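PDB 2AWI: PrgX from Enterococcus faecalis, which acts as the receptor for the peptide sex pheromone cCF10 in the regulation of conjugation and probably binds DNA as a repressor. Local coordinates for residues I202-Q211 against L239-K249. The protein carries 1 engineered substitution. Numbering follows the deposited sequence.
Sequences IMNRNLKEAQ and LKQIYQFLTDK
Leu239 begins the contact by laying CD2 against CG1 of Ile202, 4.0 Å away, one wall of the hole that Ile202 fills as a knob among Leu239, Ile242, Tyr243 and Leu246. One turn on, Ile242 CG2 meets Ile202 CG2 at 3.6 Å; each of these methyls lies anti to its own backbone N, while the rest of Ile242 leads away, toward Leu280 and Ala257. Tyr243 is the knob in return. With CG anti to the backbone N (chi1 171°), its ring swings across to helix 207-220 and lodges among Ile202, Leu207, Ala210 and Gln211. The ring turns its CE1 edge to Leu207 O, 3.1 Å from Tyr243 CE1, a carbonyl already bonded to Gln211 N, and Ala210 CB approaches CD1 obliquely. The phenol oxygen, Tyr243 OH, lies beside the extended chain of Gln211, 3.5 Å from NE2 but at an angle too poor for a hydrogen bond. Leu246 then sets CD1 against Leu207 CD2 at 3.9 Å, and its CB lies over the rim of one guanidinium face of Arg205. Leu246 O takes a weak, bent bond from Arg205 NH2 (3.1 Å, 126°). Thr247 binds back to Tyr243 O through OG1, which also sits over the tyrosine ring centre and touches Leu207 CD1. Last, Lys249 brings CE near the guanidinium plane. Arg205, at positive phi, is the C-prime residue of the Schellman motif ending helix 184-203, and Asn206 caps the next helix through a weak bond from Glu209 N to its OD1; together they make the turn between the two. Helix 230-248 packs on both, segment 239-248 running roughly antiparallel to 207-211 (147°), within the TPR-family region. The chemistry implies cohesion chiefly by interlocking apolar groups: the direct polar link is one weak bond, and the firmer tie runs indirectly through Glu287, which bridges Arg205 NE and Lys249 NZ and probably offsets their like charges.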
loop_
_atom_site.group_PDB
_atom_site.type_symbol
_atom_site.label_atom_id
_atom_site.label_comp_id
_atom_site.label_asym_id
_atom_site.label_seq_id
_atom_site.Cartn_x
_atom_site.Cartn_y
_atom_site.Cartn_z
ATOM N N ILE A 202 -16.850 -20.864 5.671
ATOM C CA ILE A 202 -16.800 -19.408 5.620
ATOM C C ILE A 202 -17.880 -18.895 4.673
ATOM O O ILE A 202 -18.499 -17.863 4.922
ATOM C CB ILE A 202 -15.414 -18.907 5.127
ATOM C CG1 ILE A 202 -14.365 -19.115 6.216
ATOM C CG2 ILE A 202 -15.475 -17.432 4.765
ATOM C CD1 ILE A 202 -14.633 -18.325 7.476
HETATM N N MSE A 203 -18.105 -19.629 3.591
HETATM C CA MSE A 203 -19.100 -19.243 2.597
HETATM C C MSE A 203 -20.535 -19.310 3.148
HETATM O O MSE A 203 -21.423 -18.621 2.652
HETATM C CB MSE A 203 -18.962 -20.136 1.361
HETATM C CG MSE A 203 -19.403 -19.481 0.064
HETATM SE SE MSE A 203 -18.308 -17.946 -0.405
HETATM C CE MSE A 203 -19.605 -16.549 -0.044
ATOM N N ASN A 204 -20.754 -20.142 4.166
ATOM C CA ASN A 204 -22.071 -20.280 4.781
ATOM C C ASN A 204 -22.094 -19.523 6.096
ATOM O O ASN A 204 -22.952 -19.756 6.945
ATOM C CB ASN A 204 -22.397 -21.749 5.063
ATOM C CG ASN A 204 -22.427 -22.594 3.815
ATOM O OD1 ASN A 204 -22.739 -22.105 2.729
ATOM N ND2 ASN A 204 -22.121 -23.881 3.966
ATOM N N ARG A 205 -21.136 -18.624 6.260
ATOM C CA ARG A 205 -21.009 -17.818 7.466
ATOM C C ARG A 205 -21.150 -18.637 8.748
ATOM O O ARG A 205 -21.504 -18.108 9.802
ATOM C CB ARG A 205 -22.028 -16.675 7.451
ATOM C CG ARG A 205 -21.631 -15.498 8.325
ATOM C CD ARG A 205 -22.484 -14.280 8.056
ATOM N NE ARG A 205 -21.803 -13.047 8.446
ATOM C CZ ARG A 205 -21.476 -12.723 9.694
ATOM N NH1 ARG A 205 -21.769 -13.541 10.690
ATOM N NH2 ARG A 205 -20.854 -11.577 9.945
ATOM N N ASN A 206 -20.864 -19.932 8.655
ATOM C CA ASN A 206 -20.927 -20.822 9.811
ATOM C C ASN A 206 -19.635 -20.609 10.601
ATOM O O ASN A 206 -18.656 -21.330 10.410
ATOM C CB ASN A 206 -21.011 -22.270 9.340
ATOM C CG ASN A 206 -21.521 -23.202 10.412
ATOM O OD1 ASN A 206 -21.148 -23.091 11.579
ATOM N ND2 ASN A 206 -22.375 -24.141 10.017
ATOM N N LEU A 207 -19.633 -19.626 11.494
ATOM C CA LEU A 207 -18.433 -19.312 12.256
ATOM C C LEU A 207 -17.886 -20.372 13.200
ATOM O O LEU A 207 -16.665 -20.463 13.379
ATOM C CB LEU A 207 -18.620 -18.004 13.033
ATOM C CG LEU A 207 -18.838 -16.721 12.222
ATOM C CD1 LEU A 207 -18.433 -15.529 13.082
ATOM C CD2 LEU A 207 -18.009 -16.743 10.937
ATOM N N LYS A 208 -18.755 -21.172 13.813
ATOM C CA LYS A 208 -18.241 -22.175 14.734
ATOM C C LYS A 208 -17.606 -23.355 13.999
ATOM O O LYS A 208 -16.667 -23.972 14.506
ATOM C CB LYS A 208 -19.328 -22.638 15.718
ATOM C CG LYS A 208 -20.229 -23.772 15.281
ATOM C CD LYS A 208 -21.042 -24.255 16.489
ATOM C CE LYS A 208 -21.973 -25.407 16.148
ATOM N NZ LYS A 208 -21.236 -26.597 15.645
ATOM N N GLU A 209 -18.099 -23.662 12.802
ATOM C CA GLU A 209 -17.519 -24.745 12.022
ATOM C C GLU A 209 -16.164 -24.274 11.498
ATOM O O GLU A 209 -15.182 -25.020 11.522
ATOM C CB GLU A 209 -18.428 -25.131 10.848
ATOM C CG GLU A 209 -19.609 -25.995 11.248
ATOM C CD GLU A 209 -19.182 -27.332 11.825
ATOM O OE1 GLU A 209 -18.991 -28.292 11.045
ATOM O OE2 GLU A 209 -19.025 -27.415 13.062
ATOM N N ALA A 210 -16.114 -23.025 11.043
ATOM C CA ALA A 210 -14.881 -22.463 10.514
ATOM C C ALA A 210 -13.770 -22.536 11.550
ATOM O O ALA A 210 -12.651 -22.935 11.234
ATOM C CB ALA A 210 -15.099 -21.013 10.076
ATOM N N GLN A 211 -14.077 -22.157 12.785
ATOM C CA GLN A 211 -13.074 -22.190 13.841
ATOM C C GLN A 211 -12.619 -23.632 14.074
ATOM O O GLN A 211 -11.452 -23.895 14.359
ATOM C CB GLN A 211 -13.635 -21.603 15.140
ATOM C CG GLN A 211 -12.576 -21.377 16.217
ATOM C CD GLN A 211 -13.159 -20.935 17.554
ATOM O OE1 GLN A 211 -12.422 -20.614 18.489
ATOM N NE2 GLN A 211 -14.487 -20.922 17.651
ATOM N N LEU A 239 -8.513 -17.387 4.972
ATOM C CA LEU A 239 -9.856 -17.717 5.419
ATOM C C LEU A 239 -9.974 -17.344 6.892
ATOM O O LEU A 239 -11.046 -16.991 7.371
ATOM C CB LEU A 239 -10.130 -19.209 5.202
ATOM C CG LEU A 239 -10.310 -19.581 3.724
ATOM C CD1 LEU A 239 -10.186 -21.094 3.522
ATOM C CD2 LEU A 239 -11.665 -19.076 3.249
ATOM N N LYS A 240 -8.852 -17.412 7.595
ATOM C CA LYS A 240 -8.801 -17.059 9.005
ATOM C C LYS A 240 -8.992 -15.548 9.118
ATOM O O LYS A 240 -9.703 -15.067 10.000
ATOM C CB LYS A 240 -7.453 -17.469 9.598
ATOM C CG LYS A 240 -7.262 -17.118 11.063
ATOM C CD LYS A 240 -5.852 -17.473 11.513
ATOM C CE LYS A 240 -5.560 -16.976 12.918
ATOM N NZ LYS A 240 -4.151 -17.268 13.320
ATOM N N GLN A 241 -8.356 -14.800 8.220
ATOM C CA GLN A 241 -8.482 -13.348 8.225
ATOM C C GLN A 241 -9.944 -12.985 7.964
ATOM O O GLN A 241 -10.469 -12.034 8.537
ATOM C CB GLN A 241 -7.586 -12.722 7.148
ATOM C CG GLN A 241 -6.085 -12.894 7.379
ATOM C CD GLN A 241 -5.626 -12.345 8.717
ATOM O OE1 GLN A 241 -5.896 -11.194 9.057
ATOM N NE2 GLN A 241 -4.921 -13.169 9.483
ATOM N N ILE A 242 -10.598 -13.748 7.094
ATOM C CA ILE A 242 -12.002 -13.506 6.789
ATOM C C ILE A 242 -12.846 -13.865 8.015
ATOM O O ILE A 242 -13.811 -13.179 8.334
ATOM C CB ILE A 242 -12.458 -14.347 5.586
ATOM C CG1 ILE A 242 -11.672 -13.928 4.343
ATOM C CG2 ILE A 242 -13.959 -14.194 5.368
ATOM C CD1 ILE A 242 -11.841 -12.464 3.966
ATOM N N TYR A 243 -12.468 -14.944 8.695
ATOM C CA TYR A 243 -13.167 -15.386 9.897
ATOM C C TYR A 243 -13.150 -14.267 10.939
ATOM O O TYR A 243 -14.170 -13.977 11.561
ATOM C CB TYR A 243 -12.485 -16.625 10.481
ATOM C CG TYR A 243 -13.005 -17.036 11.847
ATOM C CD1 TYR A 243 -14.192 -17.754 11.976
ATOM C CD2 TYR A 243 -12.316 -16.694 13.012
ATOM C CE1 TYR A 243 -14.684 -18.123 13.230
ATOM C CE2 TYR A 243 -12.803 -17.060 14.275
ATOM C CZ TYR A 243 -13.988 -17.774 14.372
ATOM O OH TYR A 243 -14.492 -18.130 15.606
ATOM N N GLN A 244 -11.982 -13.653 11.123
ATOM C CA GLN A 244 -11.807 -12.571 12.088
ATOM C C GLN A 244 -12.626 -11.338 11.721
ATOM O O GLN A 244 -13.101 -10.620 12.597
ATOM C CB GLN A 244 -10.328 -12.187 12.188
ATOM C CG GLN A 244 -9.419 -13.324 12.632
ATOM C CD GLN A 244 -7.942 -12.947 12.613
ATOM O OE1 GLN A 244 -7.077 -13.766 12.931
ATOM N NE2 GLN A 244 -7.648 -11.706 12.237
ATOM N N PHE A 245 -12.782 -11.092 10.426
ATOM C CA PHE A 245 -13.551 -9.950 9.963
ATOM C C PHE A 245 -15.029 -10.218 10.230
ATOM O O PHE A 245 -15.756 -9.357 10.742
ATOM C CB PHE A 245 -13.334 -9.736 8.462
ATOM C CG PHE A 245 -14.065 -8.545 7.902
ATOM C CD1 PHE A 245 -13.698 -7.248 8.261
ATOM C CD2 PHE A 245 -15.124 -8.720 7.018
ATOM C CE1 PHE A 245 -14.374 -6.142 7.745
ATOM C CE2 PHE A 245 -15.808 -7.625 6.493
ATOM C CZ PHE A 245 -15.433 -6.329 6.857
ATOM N N LEU A 246 -15.467 -11.422 9.882
ATOM C CA LEU A 246 -16.854 -11.808 10.073
ATOM C C LEU A 246 -17.260 -11.777 11.543
ATOM O O LEU A 246 -18.418 -11.516 11.861
ATOM C CB LEU A 246 -17.093 -13.210 9.506
ATOM C CG LEU A 246 -16.891 -13.413 8.005
ATOM C CD1 LEU A 246 -17.317 -14.826 7.641
ATOM C CD2 LEU A 246 -17.703 -12.388 7.219
ATOM N N THR A 247 -16.306 -12.035 12.431
ATOM C CA THR A 247 -16.576 -12.057 13.868
ATOM C C THR A 247 -16.664 -10.666 14.485
ATOM O O THR A 247 -17.587 -10.376 15.246
ATOM C CB THR A 247 -15.496 -12.852 14.620
ATOM O OG1 THR A 247 -15.501 -14.213 14.166
ATOM C CG2 THR A 247 -15.758 -12.816 16.126
ATOM N N ASP A 248 -15.696 -9.814 14.160
ATOM C CA ASP A 248 -15.661 -8.454 14.679
ATOM C C ASP A 248 -15.132 -7.478 13.636
ATOM O O ASP A 248 -14.033 -6.951 13.784
ATOM C CB ASP A 248 -14.791 -8.390 15.937
ATOM C CG ASP A 248 -13.585 -9.310 15.864
ATOM O OD1 ASP A 248 -13.780 -10.542 15.879
ATOM O OD2 ASP A 248 -12.444 -8.808 15.792
ATOM N N LYS A 249 -15.928 -7.235 12.597
ATOM C CA LYS A 249 -15.568 -6.336 11.499
ATOM C C LYS A 249 -14.272 -5.565 11.714
ATOM O O LYS A 249 -14.267 -4.356 11.943
ATOM C CB LYS A 249 -16.719 -5.371 11.204
ATOM C CG LYS A 249 -17.995 -6.077 10.761
ATOM C CD LYS A 249 -17.694 -7.102 9.667
ATOM C CE LYS A 249 -18.929 -7.893 9.255
ATOM N NZ LYS A 249 -19.909 -7.054 8.505
#